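Local coordinates for galacto-N-biose/lacto-N-biose I transporter substrate-binding protein (Bifidobacterium longum, PDB 2Z8F) that binds sugars built on galacto-N-biose or lacto-N-biose I, here lacto-N-tetraose, as the solute-binding part of an ABC transporter, probably delivering them for import, at residues Thr67-Gly72 with Val294-Lys299; Pro75-Val80 with Met305-Trp310; Val133-Lys138 with Lys349-Ala354; Thr147-Thr152 with Gln270-Gly275. One frame throughout, in Å; residues are numbered along the deposited sequence.

Contact 1 (Thr67-Gly72 with Val294-Lys299); sequences TDVKSG and VLKNSK
The backbone oxygen of Val69 is linked to the side chain of Asn297 through one water. The water gives one hydrogen to Val69 O (3.0 Å) and the other to Asn297 OD1 (3.0 Å). Val69 O is gripped a second time, by Gly72 N at 3.2 Å. Gly72 has positive phi, and this bond belongs to the Schellman motif that ends the helix. No direct hydrogen bond joins the two segments.

Beside the water the contact is apolar, with no approach under 4.2 Å. The two methyls of Val69 go to different partners. CG2, beside the backbone N, meets Leu295 CD1 at 4.2 Å. CG1 lies opposite that N (chi1 168°) and meets Lys296 CD, also at 4.2 Å. Only the aliphatic part of Lys296 takes part, since its end leads away from the helix and the residue is exposed. Leu295 is buried and Asn297 exposed. In the type I turn from Leu295 to Ser298, the side chains of Leu295, Lys296 and Asn297 set out toward the helix, and Ser298 N closes the turn on Leu295 O at 3.2 Å.

Gln95 NE2 also bonds to Leu295 O, and Val69 rests on Leu93 and Ala74 as well. The contact thus joins the C-terminal end of helix 61-71 to the turn between strand 290-294 and helix 301-311, with Leu295 reaching in to Ala78 of strand 77-81.

Contact 2 (Pro75-Val80 with Met305-Trp310); sequences PDLAQV and MEFLDW
Helix 301-311 packs against the main sheet of its lobe here, with Leu77 of strand 77-81 meeting Phe307 and Leu308 of the helix. All three side chains are buried. The two methyls of Leu77 divide the work. CD1 comes to the edge of the Phe307 ring, in its plane, 3.6 Å from Phe307 CD2 and 3.9 Å from Phe307 CE2. The methyl therefore sits against the rim of the ring and not over a face. CD2 meets Leu308 CD2 at 4.0 Å, methyl to methyl. The side chain of Leu77 runs at a slant to both partners.

Phe307 and Leu308 both start toward the strand, and each has its CG opposite the backbone N (chi1 157° and -174°). Leu77 is the residue they share. No hydrogen bond crosses the contact, which rests on apolar contacts alone.

Neighbouring strands and helix 33-43 complete the core. Leu77 also touches Ile18, Val292 and Val294, Leu308 touches Val292, and Trp40 meets the Phe307 ring edge-to-face. Two residues further along the strand, Gln79 NE2 donates to O4 of a bound galactose, so the strand that carries this core contact also lines the sugar pocket. A helix laid over a sheet ordered 47-53, 16-22, 77-81 and then the antiparallel strand 290-294, which comes late in the chain, is typical of the class II solute-binding protein fold.

Contact 3 (Val133-Lys138 with Lys349-Ala354); sequences VYFYNK and KEFKTA
Val133 and Ala354 form the tight part of this contact, with Val133 CG1 only 3.6 Å from Ala354 CB. The second methyl of Val133 reaches the other way along the helix. Chi1 of -62° sets CG1 opposite the carbonyl carbon, which leaves CG2 between the backbone N and that carbon. Val133 CG2 meets Phe351 CE1 at 4.0 Å. It approaches that ring obliquely, and the two side chains cross at about a right angle. The valine thus spans one turn of the helix, from Phe351 to Ala354.

Packing is looser where the two phenylalanines meet. Phe135 CE1 and Phe351 CE1 are 4.3 Å apart, rim against rim, each near the plane of the other ring. They do not stack. Phe135 takes its edge-to-face contacts from Phe257 and Phe342 instead. Away from the strand, Lys349 is exposed to solvent and Lys352 partly so. The strand and helix run nearly antiparallel, at 150°, with 10.0 Å between their axes.

All four touching residues are buried, and no polar atom bonds across. The polar links are made nearby, where Glu350 OE1 binds Gln273 NE2 of the neighbouring segment 270-275. The chemistry implies that the helix is held against strand 132-137 by fitted apolar surfaces, while a hydrogen bond beside them adds a directional tie to that segment.

Contact 4 (Thr147-Thr152 with Gln270-Gly275); sequences TEIPQT and QVAQLG
Gln151 and Gly275 are the closest pair along the two backbones, with their CA atoms 4.7 Å apart. The side chain of Gln151 folds back over the glycine. Its CG lies beside the backbone N (chi1 -70°) and the chain bends again at the next bond (chi2 -59°). This lays the amide group on the Gly275 backbone, with Gln151 CD 4.0 Å from Gly275 CA. With no side chain at Gly275, the amide group and Pro150 O can both come close to its main chain. The second first-shell contact is apolar: Ile149 CG1 meets Ala272 CB at 4.3 Å, a light touch. No hydrogen bond joins the two segments.

The next shell holds these residues in place. Gln151 is joined by a backbone bond to Asp276, just past Gly275. Pro150 O accepts from the indole nitrogen NE1 of Trp277, and Ile149 packs on the same tryptophan. Ile149 and Ala272 both also touch Tyr136, which adds to the small apolar patch between them. Gly275 O is bound by Asn280 ND2.

Further out, Pro150 packs on Phe156 and Ala159 of helix 153-165. Thr152 is the N-cap of that helix, its OG1 bonded to Glu155 N. Ala272 pairs through its backbone with Tyr134. The loop between helices 138-143 and 153-165 thus packs on strand 269-273, an edge of the three-stranded antiparallel sheet, and on the loop after it, consistent with the second lobe of the class II solute-binding fold.

In the fold
The four contacts fall into two pairs, one in each lobe. Contacts 1 and 2 have centres 13 Å apart and touch: Asp76 O accepts from Leu295 N, and Asp76 OD1 is bonded to Ser298 OG. Contacts 3 and 4 are 9 Å apart and share the sheet of strands 132-137 and 269-273. Between the pairs the centres lie about 30 to 46 Å apart, without touching. Along the chain, contacts 1, 2 and 3 alternate their segments, and contact 4 is nested inside all three. The chain leaves the first lobe, builds much of the second, returns for 294-310, and crosses again to supply 349-354, as in class II binding proteins, with the sugar between the lobes.

Contact 1 (Thr67-Gly72 with Val294-Lys299)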
# COMPACT_ATOMS: atom_id res chain seq x y z
N THR A 67 -9.38 -14.36 -14.57
CA THR A 67 -9.30 -15.11 -15.83
C THR A 67 -8.77 -16.52 -15.61
O THR A 67 -9.34 -17.50 -16.11
CB THR A 67 -8.37 -14.36 -16.81
OG1 THR A 67 -8.93 -13.07 -17.10
CG2 THR A 67 -8.23 -15.13 -18.12
N ASP A 68 -7.68 -16.62 -14.85
CA ASP A 68 -7.02 -17.90 -14.61
C ASP A 68 -7.81 -18.85 -13.71
O ASP A 68 -7.82 -20.06 -13.95
CB ASP A 68 -5.60 -17.69 -14.06
CG ASP A 68 -4.64 -17.10 -15.10
OD1 ASP A 68 -4.99 -16.97 -16.29
OD2 ASP A 68 -3.51 -16.75 -14.71
N VAL A 69 -8.50 -18.32 -12.70
CA VAL A 69 -9.38 -19.17 -11.88
C VAL A 69 -10.44 -19.84 -12.77
O VAL A 69 -10.65 -21.06 -12.69
CB VAL A 69 -10.03 -18.40 -10.70
CG1 VAL A 69 -11.13 -19.21 -10.05
CG2 VAL A 69 -8.97 -18.05 -9.65
N LYS A 70 -11.07 -19.04 -13.63
CA LYS A 70 -12.09 -19.54 -14.56
C LYS A 70 -11.53 -20.57 -15.54
O LYS A 70 -12.19 -21.57 -15.82
CB LYS A 70 -12.77 -18.38 -15.32
CG LYS A 70 -14.02 -18.75 -16.16
CD LYS A 70 -14.96 -19.72 -15.41
CE LYS A 70 -16.40 -19.65 -15.91
NZ LYS A 70 -17.21 -18.66 -15.14
N SER A 71 -10.31 -20.35 -16.03
CA SER A 71 -9.72 -21.26 -17.01
C SER A 71 -9.07 -22.51 -16.38
O SER A 71 -8.69 -23.44 -17.11
CB SER A 71 -8.72 -20.52 -17.89
OG SER A 71 -7.49 -20.33 -17.22
N GLY A 72 -8.96 -22.51 -15.05
CA GLY A 72 -8.24 -23.58 -14.34
C GLY A 72 -6.72 -23.50 -14.44
O GLY A 72 -6.03 -24.52 -14.31
N VAL A 294 -5.11 -18.07 -0.69
CA VAL A 294 -5.21 -19.38 -1.34
C VAL A 294 -6.41 -19.31 -2.28
O VAL A 294 -7.50 -18.88 -1.87
CB VAL A 294 -5.40 -20.53 -0.31
CG1 VAL A 294 -5.48 -21.88 -1.03
CG2 VAL A 294 -4.23 -20.53 0.70
N LEU A 295 -6.20 -19.69 -3.54
CA LEU A 295 -7.24 -19.52 -4.56
C LEU A 295 -8.20 -20.71 -4.61
O LEU A 295 -7.88 -21.79 -4.12
CB LEU A 295 -6.61 -19.24 -5.93
CG LEU A 295 -5.79 -17.94 -6.00
CD1 LEU A 295 -5.44 -17.58 -7.43
CD2 LEU A 295 -6.55 -16.77 -5.31
N LYS A 296 -9.36 -20.48 -5.21
CA LYS A 296 -10.52 -21.38 -5.17
C LYS A 296 -10.25 -22.88 -5.32
O LYS A 296 -10.67 -23.68 -4.47
CB LYS A 296 -11.55 -20.93 -6.21
CG LYS A 296 -12.85 -21.71 -6.22
CD LYS A 296 -13.66 -21.34 -7.46
CE LYS A 296 -14.71 -22.39 -7.75
NZ LYS A 296 -15.79 -22.40 -6.72
N ASN A 297 -9.57 -23.25 -6.39
CA ASN A 297 -9.40 -24.66 -6.72
C ASN A 297 -7.98 -25.18 -6.48
O ASN A 297 -7.55 -26.16 -7.11
CB ASN A 297 -9.80 -24.90 -8.18
CG ASN A 297 -11.26 -24.50 -8.48
OD1 ASN A 297 -11.50 -23.68 -9.36
ND2 ASN A 297 -12.21 -25.10 -7.76
N SER A 298 -7.24 -24.55 -5.57
CA SER A 298 -6.01 -25.17 -5.06
C SER A 298 -6.34 -26.51 -4.41
O SER A 298 -7.22 -26.59 -3.56
CB SER A 298 -5.28 -24.29 -4.05
OG SER A 298 -4.17 -25.02 -3.52
N LYS A 299 -5.62 -27.54 -4.82
CA LYS A 299 -5.79 -28.89 -4.30
C LYS A 299 -5.03 -29.10 -2.99
O LYS A 299 -5.25 -30.10 -2.29
CB LYS A 299 -5.26 -29.90 -5.33
CG LYS A 299 -5.85 -29.76 -6.74
CD LYS A 299 -7.37 -29.99 -6.73
CE LYS A 299 -7.73 -31.41 -7.19
NZ LYS A 299 -9.04 -31.85 -6.64
O HOH W 1 -9.06 -22.75 -10.74

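Contact 2 (Pro75-Val80 with Met305-Trp310)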
# COMPACT_ATOMS: atom_id res chain seq x y z
N PRO A 75 -2.72 -19.96 -9.94
CA PRO A 75 -1.77 -20.51 -8.98
C PRO A 75 -2.46 -20.93 -7.69
O PRO A 75 -3.62 -20.57 -7.46
CB PRO A 75 -0.84 -19.33 -8.70
CG PRO A 75 -1.74 -18.11 -8.86
CD PRO A 75 -2.62 -18.48 -10.03
N ASP A 76 -1.76 -21.67 -6.83
CA ASP A 76 -2.31 -21.99 -5.50
C ASP A 76 -2.40 -20.77 -4.60
O ASP A 76 -3.40 -20.60 -3.88
CB ASP A 76 -1.44 -23.06 -4.83
CG ASP A 76 -1.41 -24.33 -5.63
OD1 ASP A 76 -2.38 -25.11 -5.52
OD2 ASP A 76 -0.43 -24.52 -6.40
N LEU A 77 -1.37 -19.92 -4.68
CA LEU A 77 -1.18 -18.77 -3.82
C LEU A 77 -0.99 -17.54 -4.68
O LEU A 77 -0.27 -17.58 -5.68
CB LEU A 77 0.08 -18.95 -2.96
CG LEU A 77 0.04 -19.99 -1.85
CD1 LEU A 77 1.43 -20.25 -1.28
CD2 LEU A 77 -0.92 -19.50 -0.72
N ALA A 78 -1.61 -16.43 -4.28
CA ALA A 78 -1.44 -15.18 -5.02
C ALA A 78 -1.47 -13.98 -4.10
O ALA A 78 -2.32 -13.91 -3.19
CB ALA A 78 -2.53 -15.04 -6.08
N GLN A 79 -0.59 -13.01 -4.34
CA GLN A 79 -0.63 -11.77 -3.58
C GLN A 79 -1.96 -11.06 -3.83
O GLN A 79 -2.36 -10.89 -4.98
CB GLN A 79 0.53 -10.85 -3.98
CG GLN A 79 0.53 -9.53 -3.20
CD GLN A 79 1.74 -8.69 -3.49
OE1 GLN A 79 2.75 -9.19 -4.01
NE2 GLN A 79 1.66 -7.41 -3.16
N VAL A 80 -2.65 -10.65 -2.76
CA VAL A 80 -3.93 -9.97 -2.90
C VAL A 80 -3.91 -8.87 -1.85
O VAL A 80 -3.70 -9.15 -0.66
CB VAL A 80 -5.11 -10.93 -2.62
CG1 VAL A 80 -6.45 -10.17 -2.58
CG2 VAL A 80 -5.15 -12.05 -3.66
N MET A 305 -0.44 -23.18 2.78
CA MET A 305 -0.40 -22.36 3.98
C MET A 305 0.84 -22.62 4.85
O MET A 305 1.40 -21.71 5.46
CB MET A 305 -1.69 -22.55 4.77
CG MET A 305 -2.91 -21.97 4.03
SD MET A 305 -2.97 -20.18 4.21
CE MET A 305 -3.65 -19.98 5.88
N GLU A 306 1.29 -23.88 4.85
CA GLU A 306 2.52 -24.25 5.55
C GLU A 306 3.71 -23.44 5.00
O GLU A 306 4.47 -22.80 5.74
CB GLU A 306 2.76 -25.75 5.36
CG GLU A 306 4.13 -26.23 5.85
CD GLU A 306 4.31 -26.26 7.37
OE1 GLU A 306 3.46 -25.75 8.15
OE2 GLU A 306 5.35 -26.81 7.79
N PHE A 307 3.86 -23.49 3.68
CA PHE A 307 4.88 -22.69 3.01
C PHE A 307 4.68 -21.20 3.26
O PHE A 307 5.63 -20.50 3.60
CB PHE A 307 4.95 -22.97 1.50
CG PHE A 307 5.54 -21.82 0.72
CD1 PHE A 307 6.93 -21.63 0.69
CD2 PHE A 307 4.73 -20.88 0.05
CE1 PHE A 307 7.52 -20.55 0.03
CE2 PHE A 307 5.30 -19.80 -0.63
CZ PHE A 307 6.72 -19.62 -0.63
N LEU A 308 3.43 -20.72 3.13
CA LEU A 308 3.17 -19.29 3.26
C LEU A 308 3.56 -18.75 4.62
O LEU A 308 4.13 -17.66 4.72
CB LEU A 308 1.69 -18.98 3.01
CG LEU A 308 1.36 -17.48 2.98
CD1 LEU A 308 2.27 -16.68 1.99
CD2 LEU A 308 -0.11 -17.38 2.60
N ASP A 309 3.24 -19.50 5.68
CA ASP A 309 3.63 -19.10 7.01
C ASP A 309 5.15 -18.97 7.11
O ASP A 309 5.65 -18.02 7.71
CB ASP A 309 3.11 -20.07 8.06
CG ASP A 309 3.69 -19.81 9.41
OD1 ASP A 309 3.24 -18.84 10.07
OD2 ASP A 309 4.63 -20.55 9.82
N TRP A 310 5.88 -19.92 6.53
CA TRP A 310 7.33 -19.79 6.52
C TRP A 310 7.75 -18.53 5.73
O TRP A 310 8.53 -17.71 6.23
CB TRP A 310 8.00 -21.06 5.92
CG TRP A 310 9.51 -20.96 5.86
CD1 TRP A 310 10.41 -21.29 6.84
CD2 TRP A 310 10.28 -20.48 4.75
NE1 TRP A 310 11.71 -21.04 6.41
CE2 TRP A 310 11.64 -20.55 5.12
CE3 TRP A 310 9.95 -20.01 3.47
CZ2 TRP A 310 12.68 -20.16 4.26
CZ3 TRP A 310 10.97 -19.61 2.63
CH2 TRP A 310 12.32 -19.70 3.02

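Contact 3 (Val133-Lys138 with Lys349-Ala354)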
# COMPACT_ATOMS: atom_id res chain seq x y z
N VAL A 133 3.68 7.74 5.52
CA VAL A 133 4.67 8.55 6.24
C VAL A 133 5.13 9.72 5.35
O VAL A 133 4.60 9.90 4.24
CB VAL A 133 5.88 7.67 6.73
CG1 VAL A 133 5.43 6.63 7.68
CG2 VAL A 133 6.58 6.98 5.51
N TYR A 134 6.10 10.49 5.83
CA TYR A 134 6.59 11.66 5.10
C TYR A 134 8.10 11.55 4.88
O TYR A 134 8.84 11.42 5.85
CB TYR A 134 6.26 12.93 5.86
CG TYR A 134 6.60 14.20 5.11
CD1 TYR A 134 5.97 14.53 3.91
CD2 TYR A 134 7.55 15.09 5.61
CE1 TYR A 134 6.29 15.72 3.21
CE2 TYR A 134 7.86 16.29 4.93
CZ TYR A 134 7.23 16.59 3.74
OH TYR A 134 7.55 17.77 3.07
N PHE A 135 8.53 11.50 3.62
CA PHE A 135 9.96 11.50 3.31
C PHE A 135 10.35 12.94 2.99
O PHE A 135 9.64 13.64 2.24
CB PHE A 135 10.27 10.69 2.02
CG PHE A 135 10.04 9.18 2.10
CD1 PHE A 135 9.74 8.53 3.30
CD2 PHE A 135 10.20 8.40 0.94
CE1 PHE A 135 9.53 7.15 3.33
CE2 PHE A 135 10.02 7.03 0.96
CZ PHE A 135 9.68 6.39 2.18
N TYR A 136 11.50 13.38 3.50
CA TYR A 136 11.96 14.74 3.18
C TYR A 136 13.47 14.85 3.24
O TYR A 136 14.13 14.10 3.98
CB TYR A 136 11.30 15.81 4.09
CG TYR A 136 11.80 15.73 5.51
CD1 TYR A 136 12.73 16.66 6.01
CD2 TYR A 136 11.37 14.71 6.34
CE1 TYR A 136 13.21 16.56 7.31
CE2 TYR A 136 11.85 14.61 7.64
CZ TYR A 136 12.76 15.52 8.12
OH TYR A 136 13.20 15.36 9.41
N ASN A 137 14.01 15.78 2.45
CA ASN A 137 15.45 16.06 2.49
C ASN A 137 15.74 17.15 3.52
O ASN A 137 15.48 18.33 3.29
CB ASN A 137 16.00 16.44 1.11
CG ASN A 137 17.50 16.61 1.13
OD1 ASN A 137 18.04 17.20 2.05
ND2 ASN A 137 18.19 16.07 0.13
N LYS A 138 16.27 16.72 4.66
CA LYS A 138 16.47 17.61 5.80
C LYS A 138 17.44 18.74 5.47
O LYS A 138 17.26 19.87 5.91
CB LYS A 138 16.95 16.81 7.02
CG LYS A 138 17.16 17.68 8.25
CD LYS A 138 17.04 16.91 9.54
CE LYS A 138 17.08 17.89 10.72
NZ LYS A 138 16.42 17.33 11.92
N LYS A 349 11.89 1.99 12.61
CA LYS A 349 11.23 2.43 13.84
C LYS A 349 10.10 3.42 13.54
O LYS A 349 9.03 3.39 14.20
CB LYS A 349 12.25 3.00 14.83
CG LYS A 349 11.64 3.41 16.17
CD LYS A 349 12.74 3.58 17.23
CE LYS A 349 12.31 4.54 18.38
NZ LYS A 349 10.90 4.36 18.87
N GLU A 350 10.32 4.29 12.56
CA GLU A 350 9.29 5.23 12.14
C GLU A 350 8.14 4.47 11.47
O GLU A 350 6.97 4.79 11.68
CB GLU A 350 9.86 6.29 11.20
CG GLU A 350 10.84 7.25 11.84
CD GLU A 350 10.23 8.19 12.88
OE1 GLU A 350 9.00 8.43 12.88
OE2 GLU A 350 11.01 8.75 13.67
N PHE A 351 8.47 3.45 10.68
CA PHE A 351 7.41 2.66 10.05
C PHE A 351 6.53 1.93 11.08
O PHE A 351 5.33 1.79 10.90
CB PHE A 351 8.02 1.66 9.07
CG PHE A 351 8.77 2.31 7.94
CD1 PHE A 351 8.59 3.66 7.62
CD2 PHE A 351 9.65 1.55 7.17
CE1 PHE A 351 9.29 4.26 6.56
CE2 PHE A 351 10.35 2.12 6.10
CZ PHE A 351 10.18 3.47 5.79
N LYS A 352 7.15 1.46 12.15
CA LYS A 352 6.45 0.77 13.22
C LYS A 352 5.56 1.72 13.98
O LYS A 352 4.42 1.37 14.33
CB LYS A 352 7.46 0.14 14.18
CG LYS A 352 7.62 -1.32 13.94
CD LYS A 352 7.93 -1.59 12.48
CE LYS A 352 8.20 -3.06 12.20
NZ LYS A 352 7.07 -3.96 12.55
N THR A 353 6.07 2.91 14.25
CA THR A 353 5.27 3.92 14.92
C THR A 353 4.05 4.23 14.04
O THR A 353 2.91 4.30 14.52
CB THR A 353 6.11 5.19 15.20
OG1 THR A 353 7.17 4.86 16.12
CG2 THR A 353 5.26 6.29 15.79
N ALA A 354 4.28 4.41 12.75
CA ALA A 354 3.18 4.76 11.83
C ALA A 354 2.13 3.66 11.81
O ALA A 354 0.92 3.91 11.92
CB ALA A 354 3.74 5.02 10.42

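Contact 4 (Thr147-Thr152 with Gln270-Gly275)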
# COMPACT_ATOMS: atom_id res chain seq x y z
N THR A 147 12.89 24.79 9.52
CA THR A 147 13.68 24.14 10.58
C THR A 147 12.88 23.14 11.42
O THR A 147 13.41 22.54 12.36
CB THR A 147 14.35 25.18 11.49
OG1 THR A 147 13.33 25.98 12.10
CG2 THR A 147 15.29 26.08 10.68
N GLU A 148 11.61 22.96 11.09
CA GLU A 148 10.78 21.94 11.74
C GLU A 148 9.83 21.46 10.66
O GLU A 148 9.49 22.25 9.77
CB GLU A 148 9.97 22.57 12.87
CG GLU A 148 8.54 22.86 12.43
CD GLU A 148 7.75 23.77 13.34
OE1 GLU A 148 7.51 24.92 12.91
OE2 GLU A 148 7.33 23.32 14.44
N ILE A 149 9.37 20.21 10.74
CA ILE A 149 8.25 19.77 9.90
C ILE A 149 6.98 20.51 10.37
O ILE A 149 6.56 20.35 11.51
CB ILE A 149 8.07 18.24 9.96
CG1 ILE A 149 9.31 17.51 9.41
CG2 ILE A 149 6.82 17.78 9.18
CD1 ILE A 149 9.73 17.92 8.05
N PRO A 150 6.39 21.35 9.50
CA PRO A 150 5.20 22.11 9.88
C PRO A 150 4.08 21.16 10.32
O PRO A 150 3.86 20.16 9.65
CB PRO A 150 4.83 22.82 8.58
CG PRO A 150 6.19 23.00 7.89
CD PRO A 150 6.82 21.66 8.12
N GLN A 151 3.41 21.41 11.44
CA GLN A 151 2.44 20.39 11.90
C GLN A 151 0.96 20.66 11.61
O GLN A 151 0.13 19.77 11.83
CB GLN A 151 2.65 20.03 13.37
CG GLN A 151 3.95 19.23 13.64
CD GLN A 151 4.01 17.92 12.86
OE1 GLN A 151 4.77 17.78 11.89
NE2 GLN A 151 3.21 16.95 13.28
N THR A 152 0.63 21.86 11.15
CA THR A 152 -0.73 22.14 10.71
C THR A 152 -0.75 22.34 9.20
O THR A 152 0.27 22.69 8.60
CB THR A 152 -1.29 23.42 11.35
OG1 THR A 152 -0.48 24.54 10.96
CG2 THR A 152 -1.29 23.31 12.88
N GLN A 270 15.26 11.95 5.37
CA GLN A 270 14.73 11.51 6.66
C GLN A 270 13.28 11.05 6.48
O GLN A 270 12.63 11.42 5.49
CB GLN A 270 14.74 12.66 7.67
CG GLN A 270 16.12 13.18 8.06
CD GLN A 270 16.84 12.20 8.97
OE1 GLN A 270 17.61 11.36 8.52
NE2 GLN A 270 16.55 12.28 10.25
N VAL A 271 12.80 10.25 7.43
CA VAL A 271 11.40 9.86 7.49
C VAL A 271 10.79 10.53 8.71
O VAL A 271 11.38 10.53 9.80
CB VAL A 271 11.23 8.34 7.60
CG1 VAL A 271 9.77 7.94 7.78
CG2 VAL A 271 11.81 7.65 6.35
N ALA A 272 9.62 11.13 8.51
CA ALA A 272 8.83 11.72 9.62
C ALA A 272 7.42 11.12 9.58
O ALA A 272 6.96 10.67 8.55
CB ALA A 272 8.75 13.20 9.44
N GLN A 273 6.74 11.13 10.73
CA GLN A 273 5.30 10.86 10.74
C GLN A 273 4.56 11.95 9.97
O GLN A 273 5.03 13.08 9.89
CB GLN A 273 4.80 10.85 12.18
CG GLN A 273 5.46 9.79 13.06
CD GLN A 273 5.32 8.38 12.50
OE1 GLN A 273 4.21 7.92 12.20
NE2 GLN A 273 6.45 7.69 12.36
N LEU A 274 3.41 11.61 9.38
CA LEU A 274 2.55 12.62 8.78
C LEU A 274 2.21 13.69 9.79
O LEU A 274 1.90 13.37 10.94
CB LEU A 274 1.25 11.99 8.34
CG LEU A 274 1.25 11.02 7.16
CD1 LEU A 274 -0.20 10.67 6.93
CD2 LEU A 274 1.83 11.69 5.94
N GLY A 275 2.23 14.94 9.35
CA GLY A 275 1.73 16.04 10.15
C GLY A 275 0.22 15.99 10.14
O GLY A 275 -0.39 15.12 9.50